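Local coordinates for protein aminodeoxyfutalosine deaminase (Deinococcus radiodurans, PDB 2IMR) that catalyses the zinc-dependent deamination of aminodeoxyfutalosine to futalosine, a step of menaquinone biosynthesis, and more weakly deaminates adenosine and several of its derivatives, at residues P38-Y47 with A82-P93; V59-A69 with F401-Q409. One frame throughout, in Å; residues are numbered along the deposited sequence.

Contact 1: P38-Y47 with A82-P93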
loop_
_atom_site.group_PDB
_atom_site.type_symbol
_atom_site.label_atom_id
_atom_site.label_comp_id
_atom_site.label_asym_id
_atom_site.label_seq_id
_atom_site.Cartn_x
_atom_site.Cartn_y
_atom_site.Cartn_z
ATOM N N PRO A 38 -17.170 -2.327 -35.295
ATOM C CA PRO A 38 -16.315 -2.716 -34.169
ATOM C C PRO A 38 -14.878 -2.225 -34.317
ATOM O O PRO A 38 -14.352 -2.135 -35.423
ATOM C CB PRO A 38 -16.391 -4.244 -34.185
ATOM C CG PRO A 38 -17.727 -4.520 -34.826
ATOM C CD PRO A 38 -17.740 -3.518 -35.948
ATOM N N ARG A 39 -14.252 -1.900 -33.193
ATOM C CA ARG A 39 -12.867 -1.454 -33.192
ATOM C C ARG A 39 -12.125 -2.401 -32.261
ATOM O O ARG A 39 -12.594 -2.680 -31.159
ATOM C CB ARG A 39 -12.748 -0.024 -32.656
ATOM C CG ARG A 39 -13.724 0.955 -33.281
ATOM C CD ARG A 39 -13.249 2.391 -33.126
ATOM N NE ARG A 39 -13.042 2.788 -31.737
ATOM C CZ ARG A 39 -14.003 2.876 -30.824
ATOM N NH1 ARG A 39 -15.262 2.586 -31.136
ATOM N NH2 ARG A 39 -13.706 3.278 -29.597
ATOM N N LEU A 40 -10.981 -2.896 -32.714
ATOM C CA LEU A 40 -10.173 -3.808 -31.918
ATOM C C LEU A 40 -8.977 -3.076 -31.335
ATOM O O LEU A 40 -8.023 -2.751 -32.045
ATOM C CB LEU A 40 -9.682 -4.974 -32.780
ATOM C CG LEU A 40 -8.600 -5.867 -32.166
ATOM C CD1 LEU A 40 -9.092 -6.462 -30.853
ATOM C CD2 LEU A 40 -8.239 -6.966 -33.156
ATOM N N LEU A 41 -9.038 -2.806 -30.036
ATOM C CA LEU A 41 -7.946 -2.124 -29.361
ATOM C C LEU A 41 -7.051 -3.189 -28.756
ATOM O O LEU A 41 -7.507 -3.998 -27.950
ATOM C CB LEU A 41 -8.484 -1.217 -28.255
ATOM C CG LEU A 41 -9.716 -0.371 -28.581
ATOM C CD1 LEU A 41 -9.880 0.685 -27.510
ATOM C CD2 LEU A 41 -9.583 0.280 -29.944
ATOM N N THR A 42 -5.780 -3.196 -29.142
ATOM C CA THR A 42 -4.852 -4.187 -28.611
ATOM C C THR A 42 -3.880 -3.584 -27.599
ATOM O O THR A 42 -3.514 -2.411 -27.686
ATOM C CB THR A 42 -4.042 -4.855 -29.734
ATOM O OG1 THR A 42 -3.220 -3.879 -30.385
ATOM C CG2 THR A 42 -4.978 -5.482 -30.757
ATOM N N CYS A 43 -3.469 -4.402 -26.637
ATOM C CA CYS A 43 -2.539 -3.965 -25.601
ATOM C C CYS A 43 -1.586 -5.093 -25.234
ATOM O O CYS A 43 -1.733 -6.222 -25.712
ATOM C CB CYS A 43 -3.311 -3.503 -24.361
ATOM S SG CYS A 43 -4.451 -4.717 -23.630
ATOM N N ASP A 44 -0.608 -4.793 -24.387
ATOM C CA ASP A 44 0.350 -5.808 -23.976
ATOM C C ASP A 44 -0.211 -6.616 -22.825
ATOM O O ASP A 44 0.005 -7.824 -22.740
ATOM C CB ASP A 44 1.677 -5.163 -23.577
ATOM C CG ASP A 44 2.323 -4.418 -24.727
ATOM O OD1 ASP A 44 2.307 -4.949 -25.858
ATOM O OD2 ASP A 44 2.854 -3.311 -24.506
ATOM N N VAL A 45 -0.933 -5.945 -21.937
ATOM C CA VAL A 45 -1.540 -6.608 -20.796
ATOM C C VAL A 45 -2.947 -6.088 -20.561
ATOM O O VAL A 45 -3.168 -4.881 -20.419
ATOM C CB VAL A 45 -0.722 -6.393 -19.501
ATOM C CG1 VAL A 45 -1.462 -6.995 -18.318
ATOM C CG2 VAL A 45 0.648 -7.026 -19.642
ATOM N N LEU A 46 -3.897 -7.013 -20.521
ATOM C CA LEU A 46 -5.291 -6.682 -20.298
ATOM C C LEU A 46 -5.805 -7.279 -18.996
ATOM O O LEU A 46 -5.547 -8.443 -18.699
ATOM C CB LEU A 46 -6.146 -7.217 -21.449
ATOM C CG LEU A 46 -7.637 -7.374 -21.136
ATOM C CD1 LEU A 46 -8.302 -6.013 -21.110
ATOM C CD2 LEU A 46 -8.293 -8.264 -22.185
ATOM N N TYR A 47 -6.524 -6.481 -18.217
ATOM C CA TYR A 47 -7.116 -6.982 -16.986
ATOM C C TYR A 47 -8.577 -6.553 -16.969
ATOM O O TYR A 47 -8.883 -5.361 -16.964
ATOM C CB TYR A 47 -6.406 -6.446 -15.741
ATOM C CG TYR A 47 -6.970 -7.065 -14.481
ATOM C CD1 TYR A 47 -6.850 -8.436 -14.248
ATOM C CD2 TYR A 47 -7.700 -6.304 -13.569
ATOM C CE1 TYR A 47 -7.450 -9.037 -13.141
ATOM C CE2 TYR A 47 -8.304 -6.896 -12.459
ATOM C CZ TYR A 47 -8.176 -8.264 -12.255
ATOM O OH TYR A 47 -8.784 -8.863 -11.175
ATOM N N ALA A 82 -13.209 -5.640 -38.125
ATOM C CA ALA A 82 -12.884 -4.638 -37.119
ATOM C C ALA A 82 -11.515 -4.024 -37.383
ATOM O O ALA A 82 -10.534 -4.738 -37.599
ATOM C CB ALA A 82 -12.918 -5.268 -35.731
ATOM N N ALA A 83 -11.455 -2.696 -37.375
ATOM C CA ALA A 83 -10.199 -1.994 -37.594
ATOM C C ALA A 83 -9.388 -2.112 -36.308
ATOM O O ALA A 83 -9.950 -2.052 -35.215
ATOM C CB ALA A 83 -10.464 -0.534 -37.913
ATOM N N GLU A 84 -8.077 -2.289 -36.429
ATOM C CA GLU A 84 -7.236 -2.410 -35.246
ATOM C C GLU A 84 -6.613 -1.097 -34.813
ATOM O O GLU A 84 -6.343 -0.213 -35.627
ATOM C CB GLU A 84 -6.131 -3.446 -35.462
ATOM C CG GLU A 84 -6.596 -4.875 -35.265
ATOM C CD GLU A 84 -5.456 -5.874 -35.280
ATOM O OE1 GLU A 84 -4.540 -5.754 -34.434
ATOM O OE2 GLU A 84 -5.483 -6.785 -36.138
ATOM N N GLU A 85 -6.400 -0.988 -33.508
ATOM C CA GLU A 85 -5.804 0.184 -32.889
ATOM C C GLU A 85 -4.847 -0.291 -31.805
ATOM O O GLU A 85 -5.231 -1.083 -30.953
ATOM C CB GLU A 85 -6.878 1.044 -32.218
ATOM C CG GLU A 85 -7.723 1.907 -33.130
ATOM C CD GLU A 85 -8.797 2.646 -32.353
ATOM O OE1 GLU A 85 -8.495 3.135 -31.247
ATOM O OE2 GLU A 85 -9.942 2.742 -32.841
ATOM N N ARG A 86 -3.604 0.179 -31.844
ATOM C CA ARG A 86 -2.628 -0.169 -30.817
ATOM C C ARG A 86 -2.983 0.737 -29.637
ATOM O O ARG A 86 -2.833 1.954 -29.722
ATOM C CB ARG A 86 -1.211 0.128 -31.311
ATOM C CG ARG A 86 -0.161 0.243 -30.208
ATOM C CD ARG A 86 -0.116 -0.975 -29.293
ATOM N NE ARG A 86 0.934 -0.835 -28.284
ATOM C CZ ARG A 86 1.212 -1.735 -27.348
ATOM N NH1 ARG A 86 0.516 -2.863 -27.276
ATOM N NH2 ARG A 86 2.193 -1.508 -26.481
ATOM N N ALA A 87 -3.455 0.150 -28.541
ATOM C CA ALA A 87 -3.875 0.944 -27.392
ATOM C C ALA A 87 -2.886 1.085 -26.238
ATOM O O ALA A 87 -3.273 1.474 -25.138
ATOM C CB ALA A 87 -5.201 0.410 -26.870
ATOM N N GLY A 88 -1.620 0.774 -26.478
ATOM C CA GLY A 88 -0.631 0.912 -25.423
ATOM C C GLY A 88 -0.321 -0.360 -24.660
ATOM O O GLY A 88 -0.758 -1.448 -25.036
ATOM N N ALA A 89 0.425 -0.219 -23.570
ATOM C CA ALA A 89 0.822 -1.372 -22.768
ATOM C C ALA A 89 -0.284 -1.986 -21.922
ATOM O O ALA A 89 -0.440 -3.206 -21.878
ATOM C CB ALA A 89 2.002 -0.995 -21.872
ATOM N N VAL A 90 -1.067 -1.150 -21.260
ATOM C CA VAL A 90 -2.094 -1.677 -20.386
ATOM C C VAL A 90 -3.512 -1.160 -20.552
ATOM O O VAL A 90 -3.748 0.041 -20.710
ATOM C CB VAL A 90 -1.698 -1.449 -18.901
ATOM C CG1 VAL A 90 -2.776 -1.993 -17.976
ATOM C CG2 VAL A 90 -0.344 -2.099 -18.617
ATOM N N ILE A 91 -4.453 -2.095 -20.517
ATOM C CA ILE A 91 -5.867 -1.771 -20.562
ATOM C C ILE A 91 -6.424 -2.460 -19.329
ATOM O O ILE A 91 -6.380 -3.691 -19.226
ATOM C CB ILE A 91 -6.581 -2.324 -21.811
ATOM C CG1 ILE A 91 -6.108 -1.573 -23.058
ATOM C CG2 ILE A 91 -8.081 -2.167 -21.643
ATOM C CD1 ILE A 91 -6.777 -2.021 -24.344
ATOM N N ALA A 92 -6.924 -1.667 -18.385
ATOM C CA ALA A 92 -7.469 -2.204 -17.144
ATOM C C ALA A 92 -8.120 -1.106 -16.321
ATOM O O ALA A 92 -7.908 0.081 -16.574
ATOM C CB ALA A 92 -6.349 -2.869 -16.328
ATOM N N PRO A 93 -8.934 -1.486 -15.323
ATOM C CA PRO A 93 -9.583 -0.474 -14.493
ATOM C C PRO A 93 -8.489 0.374 -13.847
ATOM O O PRO A 93 -7.334 -0.055 -13.782
ATOM C CB PRO A 93 -10.343 -1.311 -13.465
ATOM C CG PRO A 93 -10.675 -2.559 -14.232
ATOM C CD PRO A 93 -9.386 -2.841 -14.956
HETATM O O HOH W 1 -10.605 4.210 -29.788
HETATM O O HOH W 2 -0.699 -4.195 -29.337
HETATM O O HOH W 3 -2.751 -3.956 -33.273
#
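Ile91 lays its CG1 and CD1 against Cys43, each 3.6 Å from SG, in a parallel strand pairing that belongs to the small beta domain beside the amidohydrolase barrel. Strand 38-43 runs with 83-86 at 29° between their directions, and 45-47 runs with 90-91; the pairing slips by one residue between Thr42 and Val45. The bonds Leu40 N to Ala83 O and Thr42 N to Glu85 O, both 2.8 Å, fix the first register, while Val45 N to Ala89 O sets the second. On the face of Leu41, Glu85 lies alongside it, and its OE2 forms a weak salt bridge with Arg39 NE; water 1 joins Arg39 NH2 to Glu85 OE1. The opposite face carries Leu40, whose CD2 lies 3.4 Å from Glu84 CG. At the slip, Arg86 bends at chi2 (54°) and swings its guanidinium back over Gly88, whose C stands 3.3 Å above the plane. The edge of the Arg86 guanidinium is thereby turned to Asp44. Arg86 NH2 donates almost straight (177°) to Asp44 OD2 at 2.8 Å, coming from above the carboxylate plane, and the second arm of the salt bridge, Arg86 NH1 to Asp44 OD1, is weak at 3.1 Å.

Contact 2: V59-A69 with F401-Q409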
loop_
_atom_site.group_PDB
_atom_site.type_symbol
_atom_site.label_atom_id
_atom_site.label_comp_id
_atom_site.label_asym_id
_atom_site.label_seq_id
_atom_site.Cartn_x
_atom_site.Cartn_y
_atom_site.Cartn_z
ATOM N N VAL A 59 -9.568 -5.548 -26.733
ATOM C CA VAL A 59 -10.937 -5.210 -26.387
ATOM C C VAL A 59 -11.642 -4.743 -27.649
ATOM O O VAL A 59 -11.154 -3.852 -28.339
ATOM C CB VAL A 59 -10.998 -4.065 -25.357
ATOM C CG1 VAL A 59 -12.440 -3.752 -25.017
ATOM C CG2 VAL A 59 -10.227 -4.448 -24.099
ATOM N N VAL A 60 -12.772 -5.356 -27.975
ATOM C CA VAL A 60 -13.500 -4.919 -29.156
ATOM C C VAL A 60 -14.576 -3.967 -28.672
ATOM O O VAL A 60 -15.367 -4.294 -27.788
ATOM C CB VAL A 60 -14.145 -6.092 -29.922
ATOM C CG1 VAL A 60 -14.977 -5.552 -31.085
ATOM C CG2 VAL A 60 -13.064 -7.009 -30.458
ATOM N N VAL A 61 -14.590 -2.775 -29.247
ATOM C CA VAL A 61 -15.560 -1.775 -28.854
ATOM C C VAL A 61 -16.469 -1.432 -30.025
ATOM O O VAL A 61 -16.017 -1.303 -31.161
ATOM C CB VAL A 61 -14.852 -0.490 -28.357
ATOM C CG1 VAL A 61 -15.874 0.542 -27.917
ATOM C CG2 VAL A 61 -13.919 -0.829 -27.202
ATOM N N VAL A 62 -17.758 -1.321 -29.736
ATOM C CA VAL A 62 -18.747 -0.959 -30.742
ATOM C C VAL A 62 -19.381 0.315 -30.211
ATOM O O VAL A 62 -20.115 0.283 -29.223
ATOM C CB VAL A 62 -19.830 -2.047 -30.896
ATOM C CG1 VAL A 62 -20.886 -1.589 -31.898
ATOM C CG2 VAL A 62 -19.194 -3.347 -31.362
ATOM N N GLY A 63 -19.086 1.441 -30.850
ATOM C CA GLY A 63 -19.626 2.702 -30.373
ATOM C C GLY A 63 -18.880 3.062 -29.099
ATOM O O GLY A 63 -17.676 3.311 -29.134
ATOM N N GLU A 64 -19.588 3.077 -27.972
ATOM C CA GLU A 64 -18.977 3.378 -26.678
ATOM C C GLU A 64 -19.206 2.195 -25.751
ATOM O O GLU A 64 -19.129 2.327 -24.526
ATOM C CB GLU A 64 -19.616 4.615 -26.046
ATOM C CG GLU A 64 -19.454 5.898 -26.827
ATOM C CD GLU A 64 -20.107 7.072 -26.126
ATOM O OE1 GLU A 64 -19.696 7.390 -24.990
ATOM O OE2 GLU A 64 -21.039 7.673 -26.704
ATOM N N THR A 65 -19.485 1.039 -26.343
ATOM C CA THR A 65 -19.769 -0.170 -25.578
ATOM C C THR A 65 -18.806 -1.314 -25.873
ATOM O O THR A 65 -18.456 -1.564 -27.025
ATOM C CB THR A 65 -21.207 -0.656 -25.868
ATOM O OG1 THR A 65 -22.125 0.416 -25.629
ATOM C CG2 THR A 65 -21.570 -1.836 -24.977
ATOM N N VAL A 66 -18.385 -2.011 -24.824
ATOM C CA VAL A 66 -17.474 -3.136 -24.985
ATOM C C VAL A 66 -18.223 -4.321 -25.594
ATOM O O VAL A 66 -19.248 -4.752 -25.069
ATOM C CB VAL A 66 -16.876 -3.576 -23.630
ATOM C CG1 VAL A 66 -15.973 -4.775 -23.829
ATOM C CG2 VAL A 66 -16.098 -2.422 -23.003
ATOM N N ALA A 67 -17.710 -4.848 -26.699
ATOM C CA ALA A 67 -18.352 -5.986 -27.345
ATOM C C ALA A 67 -17.792 -7.269 -26.752
ATOM O O ALA A 67 -18.524 -8.226 -26.496
ATOM C CB ALA A 67 -18.103 -5.954 -28.848
ATOM N N ALA A 68 -16.483 -7.275 -26.535
ATOM C CA ALA A 68 -15.812 -8.437 -25.978
ATOM C C ALA A 68 -14.433 -8.040 -25.485
ATOM O O ALA A 68 -13.861 -7.043 -25.935
ATOM C CB ALA A 68 -15.693 -9.525 -27.037
ATOM N N ALA A 69 -13.906 -8.821 -24.550
ATOM C CA ALA A 69 -12.585 -8.564 -23.997
ATOM C C ALA A 69 -11.916 -9.893 -23.704
ATOM O O ALA A 69 -12.480 -10.743 -23.011
ATOM C CB ALA A 69 -12.697 -7.734 -22.726
ATOM N N PHE A 401 -15.836 -3.410 -13.882
ATOM C CA PHE A 401 -15.679 -4.603 -14.699
ATOM C C PHE A 401 -15.568 -4.192 -16.159
ATOM O O PHE A 401 -16.226 -3.251 -16.602
ATOM C CB PHE A 401 -16.867 -5.537 -14.502
ATOM N N LEU A 402 -14.722 -4.897 -16.898
ATOM C CA LEU A 402 -14.520 -4.614 -18.308
ATOM C C LEU A 402 -14.979 -5.836 -19.091
ATOM O O LEU A 402 -14.211 -6.778 -19.298
ATOM C CB LEU A 402 -13.036 -4.324 -18.563
ATOM C CG LEU A 402 -12.600 -3.742 -19.909
ATOM C CD1 LEU A 402 -13.501 -2.581 -20.291
ATOM C CD2 LEU A 402 -11.148 -3.284 -19.816
ATOM N N ARG A 403 -16.244 -5.826 -19.509
ATOM C CA ARG A 403 -16.805 -6.942 -20.262
ATOM C C ARG A 403 -17.976 -6.508 -21.139
ATOM O O ARG A 403 -18.433 -5.364 -21.071
ATOM C CB ARG A 403 -17.264 -8.045 -19.304
ATOM C CG ARG A 403 -18.426 -7.653 -18.400
ATOM C CD ARG A 403 -18.644 -8.708 -17.316
ATOM N NE ARG A 403 -19.858 -8.487 -16.531
ATOM C CZ ARG A 403 -20.171 -7.346 -15.923
ATOM N NH1 ARG A 403 -19.362 -6.296 -16.007
ATOM N NH2 ARG A 403 -21.293 -7.256 -15.219
ATOM N N ARG A 404 -18.455 -7.439 -21.958
ATOM C CA ARG A 404 -19.571 -7.188 -22.866
ATOM C C ARG A 404 -20.706 -6.420 -22.197
ATOM O O ARG A 404 -21.172 -6.789 -21.115
ATOM C CB ARG A 404 -20.101 -8.518 -23.407
ATOM C CG ARG A 404 -21.299 -8.390 -24.340
ATOM C CD ARG A 404 -21.961 -9.743 -24.553
ATOM N NE ARG A 404 -23.105 -9.670 -25.459
ATOM C CZ ARG A 404 -23.008 -9.519 -26.777
ATOM N NH1 ARG A 404 -21.816 -9.423 -27.347
ATOM N NH2 ARG A 404 -24.105 -9.475 -27.525
ATOM N N GLY A 405 -21.146 -5.346 -22.845
ATOM C CA GLY A 405 -22.234 -4.553 -22.304
ATOM C C GLY A 405 -21.814 -3.340 -21.497
ATOM O O GLY A 405 -22.563 -2.370 -21.404
ATOM N N GLU A 406 -20.625 -3.391 -20.905
ATOM C CA GLU A 406 -20.131 -2.279 -20.101
ATOM C C GLU A 406 -19.731 -1.107 -20.989
ATOM O O GLU A 406 -19.273 -1.298 -22.116
ATOM C CB GLU A 406 -18.915 -2.712 -19.277
ATOM C CG GLU A 406 -19.175 -3.832 -18.277
ATOM C CD GLU A 406 -20.285 -3.497 -17.299
ATOM O OE1 GLU A 406 -20.315 -2.351 -16.801
ATOM O OE2 GLU A 406 -21.122 -4.382 -17.022
ATOM N N THR A 407 -19.903 0.107 -20.474
ATOM C CA THR A 407 -19.538 1.309 -21.217
ATOM C C THR A 407 -18.015 1.371 -21.297
ATOM O O THR A 407 -17.335 1.269 -20.273
ATOM C CB THR A 407 -20.030 2.593 -20.501
ATOM O OG1 THR A 407 -21.456 2.552 -20.353
ATOM C CG2 THR A 407 -19.645 3.828 -21.298
ATOM N N TRP A 408 -17.476 1.517 -22.505
ATOM C CA TRP A 408 -16.029 1.615 -22.669
ATOM C C TRP A 408 -15.593 2.981 -22.149
ATOM O O TRP A 408 -16.095 4.009 -22.602
ATOM C CB TRP A 408 -15.630 1.478 -24.143
ATOM C CG TRP A 408 -14.190 1.852 -24.405
ATOM C CD1 TRP A 408 -13.738 2.926 -25.121
ATOM C CD2 TRP A 408 -13.021 1.174 -23.922
ATOM N NE1 TRP A 408 -12.362 2.956 -25.115
ATOM C CE2 TRP A 408 -11.897 1.893 -24.386
ATOM C CE3 TRP A 408 -12.815 0.028 -23.142
ATOM C CZ2 TRP A 408 -10.584 1.505 -24.096
ATOM C CZ3 TRP A 408 -11.509 -0.359 -22.854
ATOM C CH2 TRP A 408 -10.411 0.379 -23.330
ATOM N N GLN A 409 -14.666 2.989 -21.198
ATOM C CA GLN A 409 -14.182 4.240 -20.625
ATOM C C GLN A 409 -12.718 4.488 -20.955
ATOM O O GLN A 409 -11.894 3.576 -20.909
ATOM C CB GLN A 409 -14.362 4.236 -19.105
ATOM C CG GLN A 409 -15.811 4.180 -18.645
ATOM C CD GLN A 409 -15.948 4.312 -17.141
ATOM O OE1 GLN A 409 -17.058 4.335 -16.606
ATOM N NE2 GLN A 409 -14.815 4.403 -16.447
#
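Glu64 O receives the shortest polar bond of this contact, from Trp408 N at 2.7 Å. The acceptor sits in the type II' turn, Val62 to Thr65, of a beta hairpin formed by strands 57-62 and 65-70, against which the irregular segment 401-409 is laid. CG2 of Thr407 also approaches Glu64 O. Two further backbone bonds extend the attachment along the second hairpin strand: Val66 N points at Glu406 O with an N-H...O angle of 179°, and Val66 O accepts from Gly405 N at 3.0 Å. Both backbone polar atoms of Val66 are thus engaged by the type II turn Arg403-Glu406. Gly405 adopts backbone angles at which a side chain would press on the preceding carbonyl, so the turn geometry itself calls for glycine. Within that turn, Arg403 NH1 and Glu406 OE2 form a salt bridge.

The apolar part centres on Trp408. Its CG is anti to the backbone N (chi1 168°), and the indole is brought across the valines of the hairpin. Val61 CG2 lies over one face, 4.1 Å from the centroid of the five-membered ring and 20° off its normal, a CH-pi contact. Val66 CG2 instead meets the ring at its edge, and Val59 CG1 approaches CZ3. Leu41 and Ile91 also touch this tryptophan, so the indole reaches from the hairpin to strand 38-43 of the same sheet and to strand 90-91 of the smaller one. Farther along, Val66 turns its CG2 to Leu402 as well, the two side chains crossing at about a right angle. Where Ala67 and Ala68 both face Val60 in a classic beta bulge, Ala67 O lies 3.5 Å from CB of Arg404.

How the contacts relate
The centres of contacts 1 and 2 lie about 11 Å apart, on the same side of the chain's centre, and both reach one mixed sheet with strand order 65-70, 57-62, 38-43, 83-86. Contact 1 joins the last two strands and, in a second small sheet, pairs 45-47 with 90-91; contact 2 binds the first two to the loop after helix 380-395. Between them, strands 38-43 and 57-62 pair directly: Arg39 N lies 2.8 Å from Val61 O, a probable hydrogen bond. Along the chain the segments alternate, 38-47, 59-69, 82-93, 401-409. The small domain is therefore built from both ends of the polypeptide, with most of the intervening chain, including the zinc-binding histidines, lying between 82-93 and 401-409.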